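Local coordinates for protein queuine lyase ([Clostridium] spiroforme DSM 1552, PDB 6P78) that is a radical SAM enzyme that probably cleaves a C-N bond of queuine in queuine salvage, using a [4Fe-4S] cluster and S-adenosylmethionine, at residues Y26-I29 with R35-V38; M151-N154 with I160-D163. All blocks are in the same frame, centred on the assembly; numbering follows the deposited sequence.

Interaction 1. Residues Y26-I29 with R35-V38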
ATOM      1  N   TYR A  26      -6.163  -7.634  11.905  1.00 22.77           N
ATOM      2  CA  TYR A  26      -5.400  -8.822  11.552  1.00 24.85           C
ATOM      3  C   TYR A  26      -6.215  -9.688  10.599  1.00 22.54           C
ATOM      4  O   TYR A  26      -7.371 -10.013  10.887  1.00 24.07           O
ATOM      5  CB  TYR A  26      -5.038  -9.622  12.809  1.00 26.66           C
ATOM      6  CG  TYR A  26      -4.387 -10.942  12.509  1.00 18.98           C
ATOM      7  CD1 TYR A  26      -3.023 -11.013  12.234  1.00 24.62           C
ATOM      8  CD2 TYR A  26      -5.124 -12.128  12.490  1.00 25.39           C
ATOM      9  CE1 TYR A  26      -2.406 -12.245  11.937  1.00 24.17           C
ATOM     10  CE2 TYR A  26      -4.517 -13.346  12.211  1.00 27.73           C
ATOM     11  CZ  TYR A  26      -3.155 -13.402  11.939  1.00 28.02           C
ATOM     12  OH  TYR A  26      -2.545 -14.612  11.670  1.00 26.50           O
ATOM     13  N   SER A  27      -5.615 -10.081   9.482  1.00 20.61           N
ATOM     14  CA  SER A  27      -6.299 -11.005   8.591  1.00 21.49           C
ATOM     15  C   SER A  27      -5.261 -11.788   7.785  1.00 20.39           C
ATOM     16  O   SER A  27      -4.048 -11.626   7.962  1.00 20.50           O
ATOM     17  CB  SER A  27      -7.308 -10.258   7.699  1.00 25.25           C
ATOM     18  OG  SER A  27      -8.180 -11.154   7.014  1.00 26.77           O
ATOM     19  N   HIS A  28      -5.752 -12.687   6.927  1.00 21.24           N
ATOM     20  CA  HIS A  28      -4.923 -13.379   5.941  1.00 21.75           C
ATOM     21  C   HIS A  28      -5.366 -12.990   4.539  1.00 24.10           C
ATOM     22  O   HIS A  28      -6.560 -12.844   4.280  1.00 22.25           O
ATOM     23  CB  HIS A  28      -5.024 -14.895   6.053  1.00 26.58           C
ATOM     24  CG  HIS A  28      -4.594 -15.441   7.378  1.00 25.65           C
ATOM     25  ND1 HIS A  28      -4.671 -16.781   7.686  1.00 27.88           N
ATOM     26  CD2 HIS A  28      -4.084 -14.832   8.472  1.00 24.88           C
ATOM     27  CE1 HIS A  28      -4.236 -16.974   8.918  1.00 26.20           C
ATOM     28  NE2 HIS A  28      -3.885 -15.804   9.420  1.00 24.09           N
ATOM     29  N   ILE A  29      -4.400 -12.862   3.641  1.00 20.58           N
ATOM     30  CA  ILE A  29      -4.670 -12.820   2.204  1.00 24.18           C
ATOM     31  C   ILE A  29      -4.549 -14.234   1.647  1.00 26.95           C
ATOM     32  O   ILE A  29      -3.499 -14.867   1.775  1.00 28.33           O
ATOM     33  CB  ILE A  29      -3.717 -11.844   1.500  1.00 23.81           C
ATOM     34  CG1 ILE A  29      -4.080 -10.420   1.930  1.00 27.81           C
ATOM     35  CG2 ILE A  29      -3.789 -12.028  -0.024  1.00 28.68           C
ATOM     36  CD1 ILE A  29      -2.940  -9.412   1.787  1.00 25.64           C
ATOM     37  N   ARG A  35      -0.522 -14.664   2.684  1.00 21.55           N
ATOM     38  CA  ARG A  35       0.247 -14.019   3.731  1.00 17.34           C
ATOM     39  C   ARG A  35      -0.672 -13.533   4.835  1.00 22.13           C
ATOM     40  O   ARG A  35      -1.871 -13.333   4.623  1.00 22.16           O
ATOM     41  CB  ARG A  35       1.039 -12.822   3.170  1.00 18.88           C
ATOM     42  CG  ARG A  35       0.200 -11.723   2.506  1.00 20.15           C
ATOM     43  CD  ARG A  35       1.165 -10.875   1.735  1.00 21.35           C
ATOM     44  NE  ARG A  35       0.585  -9.716   1.047  1.00 24.63           N
ATOM     45  CZ  ARG A  35       0.190  -9.704  -0.222  1.00 27.52           C
ATOM     46  NH1 ARG A  35       0.219 -10.814  -0.957  1.00 22.95           N
ATOM     47  NH2 ARG A  35      -0.261  -8.565  -0.750  1.00 23.96           N
ATOM     48  N   GLU A  36      -0.079 -13.306   6.011  1.00 18.37           N
ATOM     49  CA  GLU A  36      -0.743 -12.566   7.066  1.00 19.81           C
ATOM     50  C   GLU A  36      -0.625 -11.078   6.778  1.00 22.36           C
ATOM     51  O   GLU A  36       0.338 -10.630   6.158  1.00 24.45           O
ATOM     52  CB  GLU A  36      -0.113 -12.891   8.428  1.00 19.96           C
ATOM     53  CG  GLU A  36      -0.342 -14.333   8.882  1.00 22.86           C
ATOM     54  CD  GLU A  36       0.511 -14.673  10.083  1.00 26.35           C
ATOM     55  OE1 GLU A  36       1.711 -14.983   9.881  1.00 27.82           O
ATOM     56  OE2 GLU A  36      -0.011 -14.634  11.221  1.00 28.02           O
ATOM     57  N   ILE A  37      -1.633 -10.317   7.198  1.00 19.15           N
ATOM     58  CA  ILE A  37      -1.589  -8.860   7.059  1.00 20.01           C
ATOM     59  C   ILE A  37      -2.066  -8.225   8.354  1.00 22.28           C
ATOM     60  O   ILE A  37      -3.012  -8.711   8.991  1.00 22.73           O
ATOM     61  CB  ILE A  37      -2.410  -8.352   5.855  1.00 17.62           C
ATOM     62  CG1 ILE A  37      -2.198  -6.825   5.662  1.00 21.52           C
ATOM     63  CG2 ILE A  37      -3.875  -8.694   5.949  1.00 22.20           C
ATOM     64  CD1 ILE A  37      -2.773  -6.284   4.341  1.00 22.46           C
ATOM     65  N   VAL A  38      -1.382  -7.160   8.766  1.00 18.59           N
ATOM     66  CA  VAL A  38      -1.768  -6.392   9.946  1.00 19.54           C
ATOM     67  C   VAL A  38      -1.877  -4.929   9.567  1.00 23.74           C
ATOM     68  O   VAL A  38      -1.065  -4.424   8.787  1.00 23.37           O
ATOM     69  CB  VAL A  38      -0.794  -6.584  11.123  1.00 25.49           C
ATOM     70  CG1 VAL A  38      -0.853  -8.030  11.618  1.00 24.58           C
ATOM     71  CG2 VAL A  38       0.628  -6.175  10.755  1.00 25.82           C
TER
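The Tyr26 ring meets Glu36 and Val38 at its edge. Glu36 OE2 and Val38 CG1 both lie near the ring plane, and CD1 of Tyr26 is 3.7 Å from CG1 of Val38. The carboxylate of Glu36 stands perpendicular to the ring. Tyr26 OH donates to Glu36 OE2 at 2.6 Å, on the lone pair turned away from the other oxygen. Tyr26 OH accepts in turn from His28 NE2 at 2.9 Å, almost in the imidazole plane. A chain of two hydrogen bonds runs from His28 through Tyr26 to Glu36 and holds the phenol in place. The backbone of Thr78 and Gly79 also binds the carboxylate, one oxygen each, which probably favours its charged form. An edge-to-face contact with Tyr81 flanks His28.

On the other side of the sheet lie Ser27, Ile29, Arg35 and Ile37. CD1 of Ile29 sits over one face of the Arg35 guanidinium, 3.6 Å from Arg35 NE and off its centre. The two side chains run side by side. Arg35 CG lies between the backbone N and the carbonyl carbon (chi1 59°), and the chain then extends along Ile29. Its charged end reaches Glu85 and Asp239 by salt bridges and the carbonyl of Asp33 by a hydrogen bond. CD1 of Ile29 also touches CD1 of Ile37 at 4.0 Å.

Two reciprocal backbone pairs join the strands. Ser27 N donates to Ile37 O at 3.0 Å, and Ile29 N to Arg35 O at 2.8 Å. Ile37 N and Arg35 N return the bonds, to Ser27 O and Ile29 O. Strand 35-39 also pairs with strand 83-87. The arrangement is an antiparallel beta hairpin, which adds strand 26-29 to the edge of the radical SAM core sheet, close to bound queuine.

Interaction 2. Residues M151-N154 with I160-D163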
ATOM      1  N   MET A 151      -2.163  14.309 -13.231  1.00 23.62           N
ATOM      2  CA  MET A 151      -3.209  13.781 -12.358  0.79 18.50           C
ATOM      3  C   MET A 151      -2.640  13.445 -10.984  1.00 22.38           C
ATOM      4  O   MET A 151      -3.253  13.756  -9.960  1.00 21.72           O
ATOM      5  CB  MET A 151      -3.864  12.551 -12.994  0.79 20.92           C
ATOM      6  CG  MET A 151      -5.005  11.940 -12.150  0.79 22.92           C
ATOM      7  SD  MET A 151      -6.591  12.757 -12.448  0.79 29.18           S
ATOM      8  CE  MET A 151      -7.599  11.837 -11.278  0.79 22.75           C
ATOM      9  N   ARG A 152      -1.452  12.843 -10.947  1.00 18.48           N
ATOM     10  CA  ARG A 152      -0.866  12.432  -9.672  1.00 16.47           C
ATOM     11  C   ARG A 152      -0.546  13.628  -8.779  1.00 22.73           C
ATOM     12  O   ARG A 152      -0.835  13.613  -7.579  1.00 18.80           O
ATOM     13  CB  ARG A 152       0.373  11.573  -9.938  1.00 16.77           C
ATOM     14  CG  ARG A 152       1.058  11.028  -8.653  1.00 19.69           C
ATOM     15  CD  ARG A 152       2.284  10.190  -9.041  1.00 20.29           C
ATOM     16  NE  ARG A 152       3.389  10.964  -9.633  1.00 17.84           N
ATOM     17  CZ  ARG A 152       3.707  10.945 -10.924  1.00 17.53           C
ATOM     18  NH1 ARG A 152       3.015  10.191 -11.801  1.00 18.48           N
ATOM     19  NH2 ARG A 152       4.733  11.663 -11.348  1.00 21.02           N
ATOM     20  N   ASN A 153       0.020  14.693  -9.343  1.00 17.37           N
ATOM     21  CA  ASN A 153       0.525  15.779  -8.518  1.00 17.90           C
ATOM     22  C   ASN A 153      -0.362  17.013  -8.497  1.00 21.91           C
ATOM     23  O   ASN A 153      -0.368  17.728  -7.493  1.00 25.54           O
ATOM     24  CB  ASN A 153       1.933  16.159  -8.971  1.00 20.65           C
ATOM     25  CG  ASN A 153       2.934  15.083  -8.622  1.00 25.18           C
ATOM     26  OD1 ASN A 153       2.836  14.460  -7.554  1.00 23.25           O
ATOM     27  ND2 ASN A 153       3.888  14.838  -9.508  1.00 22.45           N
ATOM     28  N   ASN A 154      -1.157  17.246  -9.538  1.00 22.19           N
ATOM     29  CA  ASN A 154      -2.020  18.419  -9.578  1.00 23.44           C
ATOM     30  C   ASN A 154      -3.453  18.131  -9.153  1.00 31.27           C
ATOM     31  O   ASN A 154      -4.165  19.065  -8.783  1.00 41.04           O
ATOM     32  CB  ASN A 154      -2.049  19.026 -10.988  1.00 31.08           C
ATOM     33  CG  ASN A 154      -0.686  19.508 -11.449  1.00 33.84           C
ATOM     34  OD1 ASN A 154       0.210  19.716 -10.633  1.00 37.30           O
ATOM     35  ND2 ASN A 154      -0.525  19.711 -12.771  1.00 33.28           N
ATOM     36  N   ILE A 160       4.740  13.287  -5.772  1.00 17.00           N
ATOM     37  CA  ILE A 160       5.578  12.159  -6.173  1.00 17.28           C
ATOM     38  C   ILE A 160       6.201  12.519  -7.509  1.00 21.81           C
ATOM     39  O   ILE A 160       5.498  12.576  -8.526  1.00 20.73           O
ATOM     40  CB  ILE A 160       4.775  10.857  -6.276  1.00 19.12           C
ATOM     41  CG1 ILE A 160       4.296  10.396  -4.890  1.00 17.23           C
ATOM     42  CG2 ILE A 160       5.599   9.734  -6.951  1.00 19.34           C
ATOM     43  CD1 ILE A 160       3.274   9.234  -4.987  1.00 20.25           C
ATOM     44  N   HIS A 161       7.506  12.751  -7.520  1.00 21.19           N
ATOM     45  CA  HIS A 161       8.182  13.296  -8.696  1.00 22.16           C
ATOM     46  C   HIS A 161       9.303  12.356  -9.094  1.00 29.98           C
ATOM     47  O   HIS A 161      10.231  12.142  -8.315  1.00 27.40           O
ATOM     48  CB  HIS A 161       8.724  14.687  -8.396  1.00 25.13           C
ATOM     49  CG  HIS A 161       7.652  15.679  -8.085  1.00 29.29           C
ATOM     50  ND1 HIS A 161       7.068  16.467  -9.050  1.00 27.85           N
ATOM     51  CD2 HIS A 161       7.020  15.972  -6.923  1.00 27.44           C
ATOM     52  CE1 HIS A 161       6.145  17.233  -8.491  1.00 30.93           C
ATOM     53  NE2 HIS A 161       6.086  16.939  -7.202  1.00 27.89           N
ATOM     54  N   PHE A 162       9.211  11.800 -10.299  1.00 25.80           N
ATOM     55  CA  PHE A 162      10.267  10.965 -10.853  1.00 26.98           C
ATOM     56  C   PHE A 162      10.410  11.297 -12.330  1.00 29.28           C
ATOM     57  O   PHE A 162       9.439  11.664 -12.997  1.00 28.81           O
ATOM     58  CB  PHE A 162       9.982   9.457 -10.658  1.00 23.05           C
ATOM     59  CG  PHE A 162       8.594   9.045 -11.094  1.00 25.92           C
ATOM     60  CD1 PHE A 162       8.352   8.674 -12.405  1.00 26.40           C
ATOM     61  CD2 PHE A 162       7.543   9.040 -10.201  1.00 25.52           C
ATOM     62  CE1 PHE A 162       7.076   8.323 -12.827  1.00 22.89           C
ATOM     63  CE2 PHE A 162       6.274   8.675 -10.614  1.00 26.32           C
ATOM     64  CZ  PHE A 162       6.044   8.326 -11.930  1.00 23.53           C
ATOM     65  N   ASP A 163      11.639  11.191 -12.816  1.00 28.75           N
ATOM     66  CA  ASP A 163      11.980  11.530 -14.197  1.00 32.58           C
ATOM     67  C   ASP A 163      11.801  10.347 -15.151  1.00 42.68           C
ATOM     68  O   ASP A 163      11.425  10.545 -16.315  1.00 53.95           O
ATOM     69  CB  ASP A 163      13.426  12.032 -14.243  1.00 41.01           C
ATOM     70  CG  ASP A 163      13.795  12.684 -15.576  1.00 52.33           C
ATOM     71  OD1 ASP A 163      13.024  13.533 -16.074  1.00 56.05           O
ATOM     72  OD2 ASP A 163      14.876  12.361 -16.110  1.00 55.08           O
TER
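Ile160 O accepts three hydrogen bonds from two side chains of 151-154. Arg152 grips Ile160 O side-on, with NE at 2.9 Å and NH2 at 3.1 Å, and the oxygen lies near the guanidinium plane. Asn153 ND2 is the third donor, 2.9 Å from Ile160 O. It comes from above the carbonyl plane, while the oxygen stays in the plane of the amide. The contact ties helix 149-155 of the radical SAM core to the loop leading to helix 165-169.

Asn153 also holds the backbone N-H of Ile160. Asn153 OD1 accepts from Ile160 N at 2.9 Å, in a nearly straight bond (170°). One amide thus reads both the N-H and the C=O of Ile160, in the manner of a neighbouring strand. This helps hold the backbone two residues after Lys158, which binds S-adenosylmethionine.

Arg152 has further partners: a salt bridge to Asp149 and a hydrogen bond to the carbonyl of Thr146. Its chain bends at chi3 (68°), which turns NE back to the Ile160 carbonyl. CE2 of Phe162 sits over the centre of one guanidinium face, 3.4 Å from Arg152 CZ, with the two planes 27° apart. The Asn153 amide stacks on the His161 ring, with Asn153 ND2 offset toward the rim and 3.4 Å from His161 CE1.

Overall arrangement
Interaction 1 comes first along the chain and closes before interaction 2 opens. Their centres are 31 Å apart, on opposite sides of the chain's centre, and their nearest atoms stay about 19 Å apart. Interaction 1 is part of the mixed five-stranded sheet, where strand 26-29 is outermost at one margin. Interaction 2 lies in the helix and loop that follow strand 137-141, the last strand of that sheet. Each also lies near a different part of the active site: the side chain of Ile37 is about 6 Å from bound queuine, and that of Ile160 about 5 Å from S-adenosylmethionine and about 7 Å from the iron-sulfur cluster.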